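Local coordinates for protein FAD dependent oxidoreductase (Chelativorans sp. BNC1, PDB 6PXS) that probably oxidises iminodiacetate, an intermediate of EDTA breakdown, as an FAD-dependent oxidase of the DadA oxidoreductase family, at residues 37-49 with 144-156. Numbering follows the deposited sequence.
Sequences ATLAGAGVVCPWA and IPGGARVDGRLLA. With FAD (flavin-adenine dinucleotide), chain E.
V45 and A148 form the hydrogen-bonded pair of a two-stranded antiparallel ribbon, strand 44-45 against 148-149, and illustrate how a DAO-family flavoenzyme can hold the O4 edge of its flavin through backbone amides. V45 N donates to A148 O at 2.9 Å, while the return bond from A148 N to V45 O is nearly straight (176°). Two residues further along, V150 N reaches G43 O at 2.8 Å, in the carbonyl plane. On the flavin side, G43 N, just before the strand, and V44 N, its first residue, both donate to FAD O4, gripping that oxygen twice. Glycine suits position 43, since a CB there would run into V150 O. At the pyrophosphate end, T38 divides its side chain between two tasks. OG1 donates to FAD O2A and accepts from FAD O4', whereas CG2, anti to the backbone N (OG1 chi1 -58°), lies 3.8 Å from A156 CB on helix 152-164. Beside it, the L39 side chain crosses that of R153 at about a right angle, CD2 against CD. Apolar contacts close the other end, where the W48 ring meets I144 CG2 obliquely, through CE3 at 3.7 Å. Replacing W48 with an alanine is likely to open a gap beside I144 CG2 and G147, where the ring now packs against the 144-147 turn. There the ring presents its edge to the backbone, CZ3 lying 3.8 Å from G147 N.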
# COMPACT_ATOMS: atom_id res chain seq x y z
N ALA A 37 16.23 4.23 8.39
CA ALA A 37 16.71 2.98 8.98
C ALA A 37 15.86 2.58 10.19
O ALA A 37 15.52 1.40 10.35
CB ALA A 37 18.17 3.12 9.39
N THR A 38 15.51 3.54 11.05
CA THR A 38 14.78 3.20 12.26
C THR A 38 13.43 2.57 11.95
O THR A 38 12.95 1.73 12.72
CB THR A 38 14.61 4.45 13.13
OG1 THR A 38 15.89 4.99 13.45
CG2 THR A 38 13.87 4.10 14.42
N LEU A 39 12.80 2.96 10.84
CA LEU A 39 11.50 2.41 10.49
C LEU A 39 11.57 0.98 9.98
O LEU A 39 10.53 0.32 9.90
CB LEU A 39 10.82 3.28 9.43
CG LEU A 39 10.72 4.78 9.69
CD1 LEU A 39 9.99 5.45 8.54
CD2 LEU A 39 10.01 5.08 11.01
N ALA A 40 12.76 0.50 9.63
CA ALA A 40 12.94 -0.85 9.12
C ALA A 40 13.78 -1.73 10.04
O ALA A 40 14.07 -2.88 9.69
CB ALA A 40 13.58 -0.82 7.73
N GLY A 41 14.19 -1.22 11.20
CA GLY A 41 15.02 -1.99 12.11
C GLY A 41 14.34 -3.22 12.66
O GLY A 41 13.21 -3.14 13.15
N ALA A 42 15.01 -4.37 12.57
CA ALA A 42 14.45 -5.61 13.09
C ALA A 42 14.10 -5.46 14.57
O ALA A 42 12.94 -5.58 14.96
CB ALA A 42 15.44 -6.75 12.88
N GLY A 43 15.11 -5.20 15.40
CA GLY A 43 14.87 -4.94 16.81
C GLY A 43 15.41 -6.00 17.75
O GLY A 43 14.78 -6.29 18.77
N VAL A 44 16.55 -6.59 17.42
CA VAL A 44 17.18 -7.59 18.27
C VAL A 44 18.18 -6.89 19.19
O VAL A 44 18.97 -6.05 18.75
CB VAL A 44 17.88 -8.67 17.43
CG1 VAL A 44 18.64 -9.63 18.33
CG2 VAL A 44 16.86 -9.42 16.59
N VAL A 45 18.14 -7.24 20.48
CA VAL A 45 19.04 -6.68 21.48
C VAL A 45 19.67 -7.87 22.21
O VAL A 45 19.14 -8.37 23.20
CB VAL A 45 18.33 -5.75 22.46
CG1 VAL A 45 19.32 -5.18 23.46
CG2 VAL A 45 17.62 -4.63 21.71
N CYS A 46 20.82 -8.33 21.71
CA CYS A 46 21.50 -9.49 22.27
C CYS A 46 22.96 -9.49 21.83
O CYS A 46 23.32 -10.19 20.87
CB CYS A 46 20.80 -10.78 21.84
SG CYS A 46 21.36 -12.26 22.70
N PRO A 47 23.83 -8.73 22.50
CA PRO A 47 25.19 -8.52 21.97
C PRO A 47 26.18 -9.62 22.29
O PRO A 47 27.22 -9.69 21.62
CB PRO A 47 25.61 -7.21 22.65
CG PRO A 47 24.92 -7.27 23.98
CD PRO A 47 23.60 -7.96 23.74
N TRP A 48 25.91 -10.48 23.27
CA TRP A 48 26.95 -11.37 23.78
C TRP A 48 27.38 -12.42 22.77
O TRP A 48 28.46 -13.01 22.93
CB TRP A 48 26.45 -12.06 25.06
CG TRP A 48 25.87 -11.09 26.04
CD1 TRP A 48 26.55 -10.30 26.92
CD2 TRP A 48 24.48 -10.81 26.24
NE1 TRP A 48 25.67 -9.54 27.66
CE2 TRP A 48 24.40 -9.84 27.26
CE3 TRP A 48 23.30 -11.28 25.66
CZ2 TRP A 48 23.18 -9.33 27.71
CZ3 TRP A 48 22.09 -10.78 26.11
CH2 TRP A 48 22.04 -9.81 27.12
N ALA A 49 26.60 -12.65 21.72
CA ALA A 49 26.91 -13.67 20.73
C ALA A 49 27.57 -13.11 19.48
O ALA A 49 27.82 -13.87 18.54
CB ALA A 49 25.63 -14.42 20.33
N ILE A 144 20.22 -18.02 25.76
CA ILE A 144 20.62 -16.82 26.50
C ILE A 144 19.36 -16.14 27.01
O ILE A 144 18.75 -15.34 26.28
CB ILE A 144 21.44 -15.86 25.61
CG1 ILE A 144 22.64 -16.58 25.01
CG2 ILE A 144 21.90 -14.65 26.42
CD1 ILE A 144 23.46 -15.72 24.06
N PRO A 145 18.92 -16.41 28.24
CA PRO A 145 17.65 -15.83 28.71
C PRO A 145 17.61 -14.31 28.65
O PRO A 145 16.51 -13.74 28.64
CB PRO A 145 17.54 -16.34 30.16
CG PRO A 145 18.43 -17.54 30.22
CD PRO A 145 19.54 -17.27 29.26
N GLY A 146 18.76 -13.64 28.61
CA GLY A 146 18.77 -12.19 28.63
C GLY A 146 18.47 -11.52 27.31
O GLY A 146 18.17 -10.33 27.28
N GLY A 147 18.56 -12.26 26.20
CA GLY A 147 18.27 -11.69 24.90
C GLY A 147 16.87 -11.13 24.83
O GLY A 147 15.91 -11.78 25.26
N ALA A 148 16.73 -9.92 24.30
CA ALA A 148 15.44 -9.25 24.20
C ALA A 148 15.26 -8.70 22.79
O ALA A 148 16.19 -8.70 21.97
CB ALA A 148 15.31 -8.12 25.22
N ARG A 149 14.04 -8.24 22.51
CA ARG A 149 13.71 -7.60 21.25
C ARG A 149 12.88 -6.36 21.53
O ARG A 149 12.41 -6.14 22.65
CB ARG A 149 12.98 -8.56 20.29
CG ARG A 149 11.88 -9.41 20.92
CD ARG A 149 10.58 -8.64 21.15
NE ARG A 149 9.48 -9.54 21.48
CZ ARG A 149 8.26 -9.15 21.85
NH1 ARG A 149 7.98 -7.85 21.95
NH2 ARG A 149 7.33 -10.05 22.12
N VAL A 150 12.70 -5.54 20.50
CA VAL A 150 11.96 -4.28 20.62
C VAL A 150 11.56 -3.82 19.23
O VAL A 150 12.16 -4.22 18.23
CB VAL A 150 12.82 -3.20 21.34
CG1 VAL A 150 14.09 -2.92 20.55
CG2 VAL A 150 12.01 -1.93 21.54
N ASP A 151 10.53 -2.98 19.16
CA ASP A 151 10.11 -2.37 17.90
C ASP A 151 10.85 -1.04 17.76
O ASP A 151 10.55 -0.07 18.46
CB ASP A 151 8.59 -2.16 17.88
CG ASP A 151 8.08 -1.70 16.53
OD1 ASP A 151 8.77 -0.90 15.86
OD2 ASP A 151 6.98 -2.15 16.12
N GLY A 152 11.81 -1.00 16.83
CA GLY A 152 12.63 0.19 16.69
C GLY A 152 11.83 1.46 16.47
O GLY A 152 12.10 2.49 17.08
N ARG A 153 10.82 1.39 15.59
CA ARG A 153 10.05 2.59 15.27
C ARG A 153 9.25 3.07 16.48
O ARG A 153 9.20 4.28 16.75
CB ARG A 153 9.11 2.31 14.09
CG ARG A 153 8.18 3.48 13.77
CD ARG A 153 7.41 3.27 12.48
NE ARG A 153 6.57 2.08 12.52
CZ ARG A 153 6.79 0.96 11.83
NH1 ARG A 153 5.95 -0.06 11.94
NH2 ARG A 153 7.84 0.86 11.01
N LEU A 154 8.62 2.15 17.21
CA LEU A 154 7.82 2.56 18.36
C LEU A 154 8.68 3.13 19.47
O LEU A 154 8.23 4.02 20.21
CB LEU A 154 7.01 1.37 18.88
CG LEU A 154 5.91 0.87 17.96
CD1 LEU A 154 5.28 -0.40 18.52
CD2 LEU A 154 4.85 1.95 17.76
N LEU A 155 9.92 2.65 19.61
CA LEU A 155 10.80 3.19 20.63
C LEU A 155 11.18 4.63 20.32
O LEU A 155 10.98 5.53 21.14
CB LEU A 155 12.05 2.32 20.76
CG LEU A 155 13.08 2.77 21.79
CD1 LEU A 155 12.44 2.87 23.17
CD2 LEU A 155 14.27 1.83 21.82
N ALA A 156 11.73 4.87 19.12
CA ALA A 156 12.11 6.23 18.75
C ALA A 156 10.92 7.17 18.75
O ALA A 156 11.07 8.36 19.07
CB ALA A 156 12.78 6.22 17.38
PA FAD E . 17.94 7.03 10.57
O1A FAD E . 17.92 6.75 9.12
O2A FAD E . 16.92 6.21 11.38
O5B FAD E . 17.74 8.55 10.88
C5B FAD E . 18.10 9.56 9.91
C4B FAD E . 17.00 10.59 9.85
O4B FAD E . 17.56 11.88 9.49
C3B FAD E . 15.91 10.30 8.82
O3B FAD E . 14.63 10.62 9.35
C2B FAD E . 16.29 11.21 7.66
O2B FAD E . 15.17 11.57 6.86
C1B FAD E . 16.83 12.42 8.42
N9A FAD E . 17.71 13.28 7.64
C8A FAD E . 18.86 12.93 6.99
N7A FAD E . 19.45 13.92 6.37
C5A FAD E . 18.62 15.01 6.63
C6A FAD E . 18.69 16.36 6.25
N6A FAD E . 19.66 16.88 5.49
N1A FAD E . 17.70 17.18 6.68
C2A FAD E . 16.72 16.67 7.43
N3A FAD E . 16.56 15.41 7.85
C4A FAD E . 17.55 14.63 7.41
N1 FAD E . 19.98 -2.47 14.78
C2 FAD E . 19.93 -3.25 15.89
O2 FAD E . 20.46 -2.90 16.96
N3 FAD E . 19.28 -4.47 15.85
C4 FAD E . 18.65 -5.02 14.75
O4 FAD E . 18.10 -6.11 14.83
C4X FAD E . 18.71 -4.18 13.57
N5 FAD E . 18.14 -4.61 12.48
C5X FAD E . 18.20 -3.82 11.35
C6 FAD E . 17.59 -4.27 10.18
C7 FAD E . 17.61 -3.50 9.02
C7M FAD E . 16.95 -4.02 7.77
C8 FAD E . 18.26 -2.26 9.02
C8M FAD E . 18.31 -1.41 7.78
C9 FAD E . 18.87 -1.81 10.19
C9A FAD E . 18.84 -2.57 11.35
N10 FAD E . 19.44 -2.14 12.55
C10 FAD E . 19.40 -2.92 13.68
C1' FAD E . 20.15 -0.85 12.61
C2' FAD E . 19.24 0.33 12.97
O2' FAD E . 17.98 0.19 12.32
C3' FAD E . 19.90 1.63 12.51
O3' FAD E . 21.29 1.58 12.81
C4' FAD E . 19.31 2.89 13.14
O4' FAD E . 17.92 2.95 12.87
C5' FAD E . 20.00 4.14 12.62
O5' FAD E . 19.35 5.30 13.18
P FAD E . 19.75 6.75 12.71
O1P FAD E . 21.27 6.90 12.81
O2P FAD E . 18.97 7.80 13.42
O3P FAD E . 19.37 6.73 11.17